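Penicillin-binding protein 1A (Mycobacterium tuberculosis, PDB 5CRF) builds cell wall peptidoglycan, polymerising glycan strands through its transglycosylase domain and cross-linking their peptides through the penicillin-sensitive transpeptidase domain present in this fragment. Local coordinates at residues T95-K100 against T292-F297; K100-V105 against S216-L221; I130-G135 against L151-Y156; P259-D264 against T368-Y373. One frame throughout, in Å; residues are numbered along the deposited sequence.

Contact 1: residues T95-K100 against T292-F297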
loop_
_atom_site.group_PDB
_atom_site.type_symbol
_atom_site.label_atom_id
_atom_site.label_comp_id
_atom_site.label_asym_id
_atom_site.label_seq_id
_atom_site.Cartn_x
_atom_site.Cartn_y
_atom_site.Cartn_z
ATOM N N THR A 95 7.862 -5.652 0.911
ATOM C CA THR A 95 7.071 -4.791 0.006
ATOM C C THR A 95 7.731 -4.465 -1.299
ATOM O O THR A 95 7.086 -3.994 -2.237
ATOM C CB THR A 95 6.732 -3.477 0.724
ATOM O OG1 THR A 95 7.944 -2.871 1.205
ATOM C CG2 THR A 95 5.806 -3.787 1.886
ATOM N N GLY A 96 9.010 -4.799 -1.425
ATOM C CA GLY A 96 9.779 -4.556 -2.610
ATOM C C GLY A 96 9.617 -3.169 -3.200
ATOM O O GLY A 96 9.632 -2.163 -2.468
ATOM N N SER A 97 9.410 -3.097 -4.503
ATOM C CA SER A 97 9.362 -1.811 -5.181
ATOM C C SER A 97 8.166 -0.917 -4.861
ATOM O O SER A 97 8.093 0.206 -5.398
ATOM C CB SER A 97 9.491 -2.014 -6.722
ATOM O OG SER A 97 8.601 -3.007 -7.204
ATOM N N SER A 98 7.188 -1.377 -4.064
ATOM C CA SER A 98 6.117 -0.483 -3.622
ATOM C C SER A 98 6.504 0.437 -2.459
ATOM O O SER A 98 5.786 1.416 -2.229
ATOM C CB SER A 98 4.867 -1.234 -3.233
ATOM O OG SER A 98 5.037 -2.088 -2.117
ATOM N N PHE A 99 7.583 0.127 -1.730
ATOM C CA PHE A 99 7.890 0.912 -0.535
ATOM C C PHE A 99 8.455 2.303 -0.865
ATOM O O PHE A 99 8.426 3.169 -0.042
ATOM C CB PHE A 99 8.881 0.204 0.367
ATOM C CG PHE A 99 8.646 0.474 1.823
ATOM C CD1 PHE A 99 7.476 0.057 2.446
ATOM C CD2 PHE A 99 9.584 1.171 2.582
ATOM C CE1 PHE A 99 7.244 0.320 3.809
ATOM C CE2 PHE A 99 9.364 1.434 3.907
ATOM C CZ PHE A 99 8.187 1.018 4.514
ATOM N N LYS A 100 8.996 2.480 -2.068
ATOM C CA LYS A 100 9.752 3.705 -2.370
ATOM C C LYS A 100 8.861 4.950 -2.421
ATOM O O LYS A 100 9.379 6.055 -2.379
ATOM C CB LYS A 100 10.592 3.543 -3.630
ATOM C CG LYS A 100 9.831 3.235 -4.876
ATOM C CD LYS A 100 10.819 3.174 -6.042
ATOM C CE LYS A 100 10.208 2.643 -7.294
ATOM N NZ LYS A 100 10.417 1.174 -7.184
ATOM N N THR A 292 2.707 -0.265 -7.995
ATOM C CA THR A 292 2.990 -1.724 -8.050
ATOM C C THR A 292 4.232 -2.022 -7.207
ATOM O O THR A 292 5.072 -1.140 -6.914
ATOM C CB THR A 292 3.303 -2.180 -9.474
ATOM O OG1 THR A 292 4.393 -1.391 -9.997
ATOM C CG2 THR A 292 2.078 -2.056 -10.373
ATOM N N GLY A 293 4.332 -3.282 -6.782
ATOM C CA GLY A 293 5.554 -3.759 -6.159
ATOM C C GLY A 293 5.870 -5.175 -6.529
ATOM O O GLY A 293 4.963 -5.967 -6.739
ATOM N N THR A 294 7.170 -5.473 -6.608
ATOM C CA THR A 294 7.684 -6.849 -6.762
ATOM C C THR A 294 8.914 -6.968 -5.906
ATOM O O THR A 294 9.688 -5.966 -5.760
ATOM C CB THR A 294 8.098 -7.068 -8.226
ATOM O OG1 THR A 294 7.031 -6.594 -9.103
ATOM C CG2 THR A 294 8.450 -8.493 -8.506
ATOM N N THR A 295 9.059 -8.129 -5.269
ATOM C CA THR A 295 10.280 -8.462 -4.558
ATOM C C THR A 295 11.037 -9.533 -5.353
ATOM O O THR A 295 10.435 -10.389 -5.981
ATOM C CB THR A 295 10.000 -9.024 -3.155
ATOM O OG1 THR A 295 9.280 -10.255 -3.256
ATOM C CG2 THR A 295 9.187 -8.004 -2.292
ATOM N N GLN A 296 12.355 -9.520 -5.217
ATOM C CA GLN A 296 13.192 -10.489 -5.917
ATOM C C GLN A 296 13.342 -11.730 -5.040
ATOM O O GLN A 296 13.385 -11.655 -3.822
ATOM C CB GLN A 296 14.538 -9.833 -6.202
ATOM C CG GLN A 296 15.612 -10.740 -6.819
ATOM C CD GLN A 296 16.998 -10.109 -6.810
ATOM O OE1 GLN A 296 17.270 -9.195 -6.036
ATOM N NE2 GLN A 296 17.894 -10.624 -7.649
ATOM N N PHE A 297 13.433 -12.883 -5.672
ATOM C CA PHE A 297 13.668 -14.129 -4.942
ATOM C C PHE A 297 15.163 -14.343 -4.872
ATOM O O PHE A 297 15.805 -14.486 -5.917
ATOM C CB PHE A 297 13.014 -15.292 -5.671
ATOM C CG PHE A 297 13.167 -16.594 -4.965
ATOM C CD1 PHE A 297 12.461 -16.853 -3.799
ATOM C CD2 PHE A 297 14.020 -17.581 -5.480
ATOM C CE1 PHE A 297 12.619 -18.062 -3.148
ATOM C CE2 PHE A 297 14.184 -18.783 -4.818
ATOM C CZ PHE A 297 13.463 -19.029 -3.659
#
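Thr292 opens the contact with its backbone, the carbonyl O lying 3.5 Å from Ser98 CA, while its side chain points away from 95-100 and packs on Met308 and Ser277. At Gly293 no side chain intervenes, and its CA comes to 3.3 Å from Ser97 OG. Thr294 then grips Ser97 twice through main-chain atoms. Its N donates to Ser97 OG (2.9 Å, N-H...O 152°), and its O accepts from Ser97 N (3.1 Å). Ser97 OG meets the strand because chi1 of 49° sets it between its own backbone N and carbonyl carbon. Glu134 spans the pair, one carboxylate oxygen hydrogen-bonded to Ser97 OG and the other to Thr294 OG1. Thr295 ends the contact with its methyl CG2, 3.3 Å from Gly96 N, while its hydroxyl bonds to Asp305. Ser97 to Lys100 form the SxxK motif of the penicillin-binding fold, and Lys291 to Gly293 the KTG motif. Ser97 is, by similarity, the residue acylated in transpeptidation. The N-H groups of Ser97 and Thr294 correspond to the oxyanion hole of relatives; Thr294 O and the Ser97 hydroxyl here occupy them, so a substrate carbonyl would probably have to compete for these donors.

Contact 2: residues K100-V105 against S216-L221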
loop_
_atom_site.group_PDB
_atom_site.type_symbol
_atom_site.label_atom_id
_atom_site.label_comp_id
_atom_site.label_asym_id
_atom_site.label_seq_id
_atom_site.Cartn_x
_atom_site.Cartn_y
_atom_site.Cartn_z
ATOM N N LYS A 100 8.996 2.480 -2.068
ATOM C CA LYS A 100 9.752 3.705 -2.370
ATOM C C LYS A 100 8.861 4.950 -2.421
ATOM O O LYS A 100 9.379 6.055 -2.379
ATOM C CB LYS A 100 10.592 3.543 -3.630
ATOM C CG LYS A 100 9.831 3.235 -4.876
ATOM C CD LYS A 100 10.819 3.174 -6.042
ATOM C CE LYS A 100 10.208 2.643 -7.294
ATOM N NZ LYS A 100 10.417 1.174 -7.184
ATOM N N VAL A 101 7.548 4.767 -2.404
ATOM C CA VAL A 101 6.605 5.874 -2.217
ATOM C C VAL A 101 6.980 6.676 -0.938
ATOM O O VAL A 101 6.825 7.913 -0.900
ATOM C CB VAL A 101 5.153 5.352 -2.201
ATOM C CG1 VAL A 101 4.188 6.400 -1.765
ATOM C CG2 VAL A 101 4.734 4.846 -3.587
ATOM N N PHE A 102 7.467 5.991 0.106
ATOM C CA PHE A 102 7.844 6.693 1.347
ATOM C C PHE A 102 9.116 7.485 1.210
ATOM O O PHE A 102 9.297 8.463 1.886
ATOM C CB PHE A 102 7.824 5.712 2.536
ATOM C CG PHE A 102 6.480 5.054 2.686
ATOM C CD1 PHE A 102 5.340 5.834 2.904
ATOM C CD2 PHE A 102 6.348 3.690 2.546
ATOM C CE1 PHE A 102 4.084 5.235 2.918
ATOM C CE2 PHE A 102 5.087 3.079 2.594
ATOM C CZ PHE A 102 3.973 3.852 2.827
ATOM N N ALA A 103 9.990 7.083 0.283
ATOM C CA ALA A 103 11.170 7.855 0.003
ATOM C C ALA A 103 10.782 9.137 -0.769
ATOM O O ALA A 103 11.385 10.193 -0.562
ATOM C CB ALA A 103 12.204 7.059 -0.813
ATOM N N LEU A 104 9.791 9.029 -1.634
ATOM C CA LEU A 104 9.216 10.221 -2.298
ATOM C C LEU A 104 8.607 11.176 -1.263
ATOM O O LEU A 104 8.888 12.366 -1.315
ATOM C CB LEU A 104 8.186 9.849 -3.372
ATOM C CG LEU A 104 7.686 11.062 -4.169
ATOM C CD1 LEU A 104 8.807 11.906 -4.735
ATOM C CD2 LEU A 104 6.709 10.610 -5.258
ATOM N N VAL A 105 7.851 10.639 -0.306
ATOM C CA VAL A 105 7.322 11.482 0.782
ATOM C C VAL A 105 8.481 12.173 1.482
ATOM O O VAL A 105 8.453 13.415 1.728
ATOM C CB VAL A 105 6.508 10.645 1.805
ATOM C CG1 VAL A 105 6.123 11.472 3.007
ATOM C CG2 VAL A 105 5.296 10.041 1.132
ATOM N N SER A 216 -3.397 1.420 4.926
ATOM C CA SER A 216 -3.562 2.557 5.839
ATOM C C SER A 216 -2.685 3.740 5.499
ATOM O O SER A 216 -3.141 4.877 5.489
ATOM C CB SER A 216 -3.274 2.092 7.251
ATOM O OG SER A 216 -3.352 3.138 8.188
ATOM N N ALA A 217 -1.410 3.470 5.237
ATOM C CA ALA A 217 -0.468 4.523 4.876
ATOM C C ALA A 217 -0.861 5.185 3.567
ATOM O O ALA A 217 -0.813 6.439 3.462
ATOM C CB ALA A 217 0.956 3.966 4.803
ATOM N N TYR A 218 -1.298 4.393 2.577
ATOM C CA TYR A 218 -1.773 4.995 1.322
ATOM C C TYR A 218 -3.108 5.771 1.517
ATOM O O TYR A 218 -3.359 6.782 0.796
ATOM C CB TYR A 218 -1.879 3.962 0.190
ATOM C CG TYR A 218 -0.582 3.561 -0.467
ATOM C CD1 TYR A 218 0.518 3.185 0.264
ATOM C CD2 TYR A 218 -0.495 3.479 -1.825
ATOM C CE1 TYR A 218 1.713 2.737 -0.367
ATOM C CE2 TYR A 218 0.661 3.058 -2.464
ATOM C CZ TYR A 218 1.768 2.696 -1.750
ATOM O OH TYR A 218 2.895 2.283 -2.449
ATOM N N ALA A 219 -3.908 5.334 2.498
ATOM C CA ALA A 219 -5.151 6.072 2.824
ATOM C C ALA A 219 -4.790 7.472 3.363
ATOM O O ALA A 219 -5.458 8.478 3.082
ATOM C CB ALA A 219 -5.963 5.324 3.861
ATOM N N THR A 220 -3.715 7.549 4.126
ATOM C CA THR A 220 -3.244 8.891 4.582
ATOM C C THR A 220 -2.970 9.829 3.389
ATOM O O THR A 220 -3.334 11.025 3.397
ATOM C CB THR A 220 -2.003 8.721 5.467
ATOM O OG1 THR A 220 -2.383 7.984 6.598
ATOM C CG2 THR A 220 -1.411 10.012 5.902
ATOM N N LEU A 221 -2.302 9.294 2.368
ATOM C CA LEU A 221 -2.017 10.013 1.135
ATOM C C LEU A 221 -3.299 10.398 0.442
ATOM O O LEU A 221 -3.410 11.562 -0.027
ATOM C CB LEU A 221 -1.107 9.177 0.200
ATOM C CG LEU A 221 0.316 8.956 0.724
ATOM C CD1 LEU A 221 1.002 7.929 -0.150
ATOM C CD2 LEU A 221 1.168 10.213 0.710
#
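Phe102, Val101 and Tyr218 carry this helix-to-helix contact, each burying about 50 Å² against the opposite segment. The Phe102 ring advances with its far end: CZ lies 3.6 Å from CB of Ala217 and 4.1 Å from Tyr218 CE1, the two aromatic side chains meeting at a slant. With CG beside the backbone N (chi1 -57°), the ring swings from the flank of its helix toward the partner. Phe99 meets the Phe102 ring edge-to-face. Val101 points toward the other helix and divides its contacts between two methyls. CG2 touches Tyr218 OH at 3.4 Å, the side chains arriving from opposite directions, and CG1 packs on Leu221 CD1 at 3.9 Å. Tyr218 OH hydrogen-bonds to Ser98 O, earlier in the chain. One turn on, Val105 CG2 rests 4.2 Å from Leu221 CD2, and Val266 of helix 260-270 packs against Val101, Val105 and Leu221. The segment axes approach no closer than 12.3 Å, inclined at 40°, a spacing spanned chiefly by the Phe102, Tyr218 and Leu221 side chains. A buried helix that follows shortly after the nucleophilic serine (Ser97, by similarity) and is wrapped by other helices is a hallmark of the helical subdomain in penicillin-binding proteins and serine beta-lactamases.

Contact 3: residues I130-G135 against L151-Y156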
loop_
_atom_site.group_PDB
_atom_site.type_symbol
_atom_site.label_atom_id
_atom_site.label_comp_id
_atom_site.label_asym_id
_atom_site.label_seq_id
_atom_site.Cartn_x
_atom_site.Cartn_y
_atom_site.Cartn_z
ATOM N N ILE A 130 22.956 -2.948 -7.092
ATOM C CA ILE A 130 21.577 -2.544 -6.967
ATOM C C ILE A 130 21.071 -2.414 -8.398
ATOM O O ILE A 130 21.614 -1.636 -9.180
ATOM C CB ILE A 130 21.438 -1.179 -6.230
ATOM C CG1 ILE A 130 22.189 -1.161 -4.860
ATOM C CG2 ILE A 130 19.947 -0.792 -6.114
ATOM C CD1 ILE A 130 21.699 -2.196 -3.860
ATOM N N THR A 131 20.037 -3.176 -8.741
ATOM C CA THR A 131 19.419 -3.086 -10.064
ATOM C C THR A 131 17.899 -3.154 -9.848
ATOM O O THR A 131 17.421 -3.488 -8.749
ATOM C CB THR A 131 19.796 -4.249 -10.996
ATOM O OG1 THR A 131 19.522 -5.469 -10.300
ATOM C CG2 THR A 131 21.282 -4.215 -11.426
ATOM N N ASN A 132 17.174 -2.808 -10.904
ATOM C CA ASN A 132 15.722 -2.659 -10.890
ATOM C C ASN A 132 14.990 -3.964 -11.205
ATOM O O ASN A 132 15.167 -4.500 -12.292
ATOM C CB ASN A 132 15.334 -1.565 -11.901
ATOM C CG ASN A 132 15.861 -0.172 -11.476
ATOM O OD1 ASN A 132 15.859 0.130 -10.308
ATOM N ND2 ASN A 132 16.296 0.650 -12.415
ATOM N N VAL A 133 14.179 -4.464 -10.262
ATOM C CA VAL A 133 13.510 -5.790 -10.403
ATOM C C VAL A 133 12.612 -5.820 -11.637
ATOM O O VAL A 133 12.520 -6.832 -12.350
ATOM C CB VAL A 133 12.688 -6.137 -9.145
ATOM N N GLU A 134 11.927 -4.697 -11.859
ATOM C CA GLU A 134 11.012 -4.553 -12.986
ATOM C C GLU A 134 11.746 -4.231 -14.338
ATOM O O GLU A 134 11.122 -4.281 -15.401
ATOM C CB GLU A 134 9.859 -3.566 -12.613
ATOM C CG GLU A 134 8.570 -4.266 -12.112
ATOM C CD GLU A 134 8.237 -4.136 -10.612
ATOM O OE1 GLU A 134 7.012 -4.165 -10.258
ATOM O OE2 GLU A 134 9.147 -3.972 -9.770
ATOM N N GLY A 135 13.058 -3.938 -14.302
ATOM C CA GLY A 135 13.913 -3.997 -15.490
ATOM C C GLY A 135 13.893 -2.772 -16.392
ATOM O O GLY A 135 14.208 -2.884 -17.590
ATOM N N LEU A 151 11.790 2.700 -10.672
ATOM C CA LEU A 151 13.253 2.722 -10.718
ATOM C C LEU A 151 13.825 2.732 -9.296
ATOM O O LEU A 151 14.053 3.784 -8.680
ATOM C CB LEU A 151 13.796 3.860 -11.587
ATOM C CG LEU A 151 13.189 3.886 -13.001
ATOM C CD1 LEU A 151 13.658 5.096 -13.819
ATOM C CD2 LEU A 151 13.462 2.609 -13.756
ATOM N N ASN A 152 14.090 1.516 -8.792
ATOM C CA ASN A 152 14.736 1.392 -7.481
ATOM C C ASN A 152 16.084 2.105 -7.419
ATOM O O ASN A 152 16.433 2.627 -6.371
ATOM C CB ASN A 152 14.935 -0.064 -7.100
ATOM C CG ASN A 152 13.646 -0.738 -6.643
ATOM O OD1 ASN A 152 12.596 -0.093 -6.435
ATOM N ND2 ASN A 152 13.720 -2.051 -6.476
ATOM N N THR A 153 16.875 2.025 -8.474
ATOM C CA THR A 153 18.203 2.687 -8.528
ATOM C C THR A 153 18.081 4.183 -8.248
ATOM O O THR A 153 18.794 4.724 -7.397
ATOM C CB THR A 153 18.890 2.542 -9.888
ATOM O OG1 THR A 153 17.953 2.881 -10.902
ATOM C CG2 THR A 153 19.345 1.138 -10.098
ATOM N N SER A 154 17.173 4.833 -8.957
ATOM C CA SER A 154 16.923 6.292 -8.791
ATOM C C SER A 154 16.584 6.611 -7.323
ATOM O O SER A 154 17.110 7.573 -6.733
ATOM C CB SER A 154 15.734 6.695 -9.646
ATOM O OG SER A 154 15.960 6.476 -11.018
ATOM N N TYR A 155 15.694 5.809 -6.731
ATOM C CA TYR A 155 15.224 6.101 -5.393
ATOM C C TYR A 155 16.279 5.784 -4.335
ATOM O O TYR A 155 16.330 6.389 -3.286
ATOM C CB TYR A 155 13.857 5.422 -5.091
ATOM C CG TYR A 155 12.758 6.330 -5.589
ATOM C CD1 TYR A 155 12.350 6.318 -6.913
ATOM C CD2 TYR A 155 12.195 7.255 -4.748
ATOM C CE1 TYR A 155 11.389 7.237 -7.388
ATOM C CE2 TYR A 155 11.261 8.162 -5.196
ATOM C CZ TYR A 155 10.845 8.141 -6.489
ATOM O OH TYR A 155 9.894 9.042 -6.866
ATOM N N TYR A 156 17.178 4.880 -4.651
ATOM C CA TYR A 156 18.281 4.575 -3.754
ATOM C C TYR A 156 19.226 5.780 -3.728
ATOM O O TYR A 156 19.651 6.230 -2.636
ATOM C CB TYR A 156 18.988 3.335 -4.260
ATOM C CG TYR A 156 19.887 2.635 -3.280
ATOM C CD1 TYR A 156 21.120 3.185 -2.928
ATOM C CD2 TYR A 156 19.544 1.386 -2.750
ATOM C CE1 TYR A 156 21.971 2.510 -2.054
ATOM C CE2 TYR A 156 20.398 0.735 -1.869
ATOM C CZ TYR A 156 21.601 1.301 -1.556
ATOM O OH TYR A 156 22.463 0.703 -0.679
#
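Asn132 OD1 faces the first turn of helix 152-161 and takes the N-H of Thr153 at 2.8 Å, in the carbonyl plane and on a lone pair, with a fairly straight N-H...O angle of 161°. Asn152 N is slightly nearer to Asn132 OD1, at 2.7 Å, but its N-H is poorly angled and makes no bond. From the other branch of the same amide, ND2 donates to Thr153 OG1 at 3.2 Å, the hydroxyl lying slightly off the amide plane. Two bonds to one residue thus fix the rotation of the carboxamide, and the helix start would probably polarise its C=O. Beside this polar pair, Ile130 lays CG1 over one face of the Tyr156 ring, 4.2 Å from the centroid in a CH-pi contact, and its CD1 reaches Tyr156 CE2 at 3.8 Å. Asn152 is the last residue of the SxN motif, Ser150 to Asn152, which lines the transpeptidase cleft. Its OD1 accepts from Lys100 NZ of the SxxK motif. Farther out, Ser120 O holds the hydroxyl of Thr153, and Asn132 ND2 also donates to Glu136 O. Tyr156 OH bonds to Asn200, while Leu123 packs against both Ile130 and Tyr156. A type I turn from Asn132 to Gly135, closed by Gly135 N to Asn132 O at 3.0 Å, carries Glu134 toward the active site.

Contact 4: residues P259-D264 against T368-Y373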
loop_
_atom_site.group_PDB
_atom_site.type_symbol
_atom_site.label_atom_id
_atom_site.label_comp_id
_atom_site.label_asym_id
_atom_site.label_seq_id
_atom_site.Cartn_x
_atom_site.Cartn_y
_atom_site.Cartn_z
ATOM N N PRO A 259 2.343 16.792 5.330
ATOM C CA PRO A 259 1.772 18.047 4.844
ATOM C C PRO A 259 0.956 17.895 3.571
ATOM O O PRO A 259 1.285 17.089 2.711
ATOM C CB PRO A 259 3.010 18.942 4.619
ATOM C CG PRO A 259 3.999 18.406 5.589
ATOM C CD PRO A 259 3.793 16.899 5.502
ATOM N N LYS A 260 -0.121 18.654 3.465
ATOM C CA LYS A 260 -1.031 18.479 2.327
ATOM C C LYS A 260 -0.342 18.594 0.947
ATOM O O LYS A 260 -0.562 17.768 0.037
ATOM C CB LYS A 260 -2.169 19.467 2.457
ATOM C CG LYS A 260 -3.015 19.532 1.208
ATOM C CD LYS A 260 -4.304 20.286 1.426
ATOM C CE LYS A 260 -5.012 20.449 0.082
ATOM N NZ LYS A 260 -5.580 19.225 -0.531
ATOM N N ALA A 261 0.503 19.607 0.767
ATOM C CA ALA A 261 1.199 19.784 -0.522
ATOM C C ALA A 261 2.058 18.549 -0.887
ATOM O O ALA A 261 2.195 18.170 -2.074
ATOM C CB ALA A 261 2.080 21.036 -0.484
ATOM N N VAL A 262 2.651 17.936 0.129
ATOM C CA VAL A 262 3.487 16.743 -0.075
ATOM C C VAL A 262 2.582 15.616 -0.522
ATOM O O VAL A 262 2.868 14.985 -1.553
ATOM C CB VAL A 262 4.280 16.381 1.183
ATOM C CG1 VAL A 262 4.910 15.002 1.080
ATOM C CG2 VAL A 262 5.324 17.494 1.494
ATOM N N ALA A 263 1.501 15.376 0.219
ATOM C CA ALA A 263 0.620 14.232 -0.098
ATOM C C ALA A 263 -0.002 14.371 -1.488
ATOM O O ALA A 263 -0.073 13.345 -2.232
ATOM C CB ALA A 263 -0.459 14.034 0.940
ATOM N N ASP A 264 -0.440 15.597 -1.829
ATOM C CA ASP A 264 -1.026 15.828 -3.134
ATOM C C ASP A 264 -0.029 15.690 -4.300
ATOM O O ASP A 264 -0.432 15.311 -5.404
ATOM C CB ASP A 264 -1.827 17.149 -3.170
ATOM C CG ASP A 264 -2.968 17.158 -2.161
ATOM O OD1 ASP A 264 -3.339 16.050 -1.675
ATOM O OD2 ASP A 264 -3.461 18.271 -1.803
ATOM N N THR A 368 -0.404 21.897 -5.122
ATOM C CA THR A 368 0.414 23.103 -5.103
ATOM C C THR A 368 1.928 22.769 -5.150
ATOM O O THR A 368 2.361 21.615 -5.088
ATOM C CB THR A 368 0.057 24.016 -3.917
ATOM O OG1 THR A 368 0.296 23.334 -2.679
ATOM C CG2 THR A 368 -1.409 24.406 -3.983
ATOM N N GLU A 369 2.727 23.809 -5.332
ATOM C CA GLU A 369 4.151 23.650 -5.606
ATOM C C GLU A 369 4.910 23.074 -4.406
ATOM O O GLU A 369 4.565 23.366 -3.261
ATOM C CB GLU A 369 4.708 25.017 -5.976
ATOM C CG GLU A 369 6.183 25.043 -6.335
ATOM C CD GLU A 369 6.948 26.064 -5.496
ATOM O OE1 GLU A 369 6.470 27.175 -5.384
ATOM O OE2 GLU A 369 7.987 25.714 -4.888
ATOM N N VAL A 370 5.875 22.178 -4.683
ATOM C CA VAL A 370 6.896 21.726 -3.719
ATOM C C VAL A 370 8.202 21.772 -4.504
ATOM O O VAL A 370 8.305 21.201 -5.645
ATOM C CB VAL A 370 6.700 20.273 -3.136
ATOM C CG1 VAL A 370 7.872 19.833 -2.268
ATOM C CG2 VAL A 370 5.413 20.093 -2.341
ATOM N N GLY A 371 9.201 22.435 -3.923
ATOM C CA GLY A 371 10.507 22.559 -4.576
ATOM C C GLY A 371 10.483 23.117 -6.018
ATOM O O GLY A 371 11.271 22.696 -6.873
ATOM N N GLY A 372 9.575 24.061 -6.270
ATOM C CA GLY A 372 9.419 24.673 -7.579
ATOM C C GLY A 372 8.583 23.948 -8.620
ATOM O O GLY A 372 8.435 24.452 -9.726
ATOM N N TYR A 373 8.026 22.794 -8.278
ATOM C CA TYR A 373 7.209 21.998 -9.172
ATOM C C TYR A 373 5.867 21.674 -8.533
ATOM O O TYR A 373 5.792 21.157 -7.391
ATOM C CB TYR A 373 7.922 20.678 -9.528
ATOM C CG TYR A 373 9.248 20.843 -10.218
ATOM C CD1 TYR A 373 9.305 21.036 -11.582
ATOM C CD2 TYR A 373 10.456 20.796 -9.505
ATOM C CE1 TYR A 373 10.513 21.177 -12.237
ATOM C CE2 TYR A 373 11.676 20.950 -10.152
ATOM C CZ TYR A 373 11.697 21.124 -11.525
ATOM O OH TYR A 373 12.865 21.257 -12.225
HETATM O O HOH W 1 -2.011 20.506 -2.742
#
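The carboxylate of Asp264 meets Thr368 through a bridging water, and its OD2 is the busy oxygen. Lys260 NZ comes to the syn lone pair of OD2, on the side of the other oxygen, in a salt bridge of 2.6 Å. The water approaches instead from the side of Asp264 CB, donates to OD2 at 2.8 Å and accepts from Thr368 N at 3.2 Å. Asp264 OD1 is taken by Ser224, so both oxygens have partners and the group is fixed in its rotation. The second carboxylate, that of Glu369, turns back on its own segment: Gly372 N donates to OE2 at 2.7 Å, reaching it on the anti side and 32° out of the plane. This bond braces a type I' beta turn from Val370 to Tyr373, whose middle residues Gly371 and Gly372 both have positive phi, and reciprocal backbone bonds between Val370 and Tyr373 close it. Direct touching across the contact is slight and centres on two methyl groups, with no direct hydrogen bond. The methyl of Ala261, in the first turn of helix 260-270, sits between Thr368 OG1 at 3.6 Å and Val370 CG2 at 3.9 Å. That same Val370 methyl lies 3.8 Å from Ala261 O; with CG1 anti to the backbone N (chi1 174°), CG2 lies beside that N and faces the helix. Leu108 of helix 101-109 packs on Val370 as well as on Val262. Asn265 ND2 adds a polar clasp at the surface, donating to the carbonyl oxygens of both Ala261 and Thr368.

From the N terminus, the chain first passes the loop 95-100 that holds Ser97, which contact 1 joins to strand 289-296 much later, closing the widest loop. Contact 2 starts from the shared Lys100 and closes a smaller loop inside it, tying helix 101-109 to helix 211-222. Nested within that, contact 3 closes a short loop between 130-135 and helix 152-161. Contact 4 opens after contact 2 has closed, yet before strand 289-296 arrives; it therefore crosses contact 1, fastening the tail beyond helix 343-356 to helix 260-270. Contacts 1 and 3 bring the three active-site motifs together, contact 2 packs the helical core behind them, and contact 4 lies at the surface.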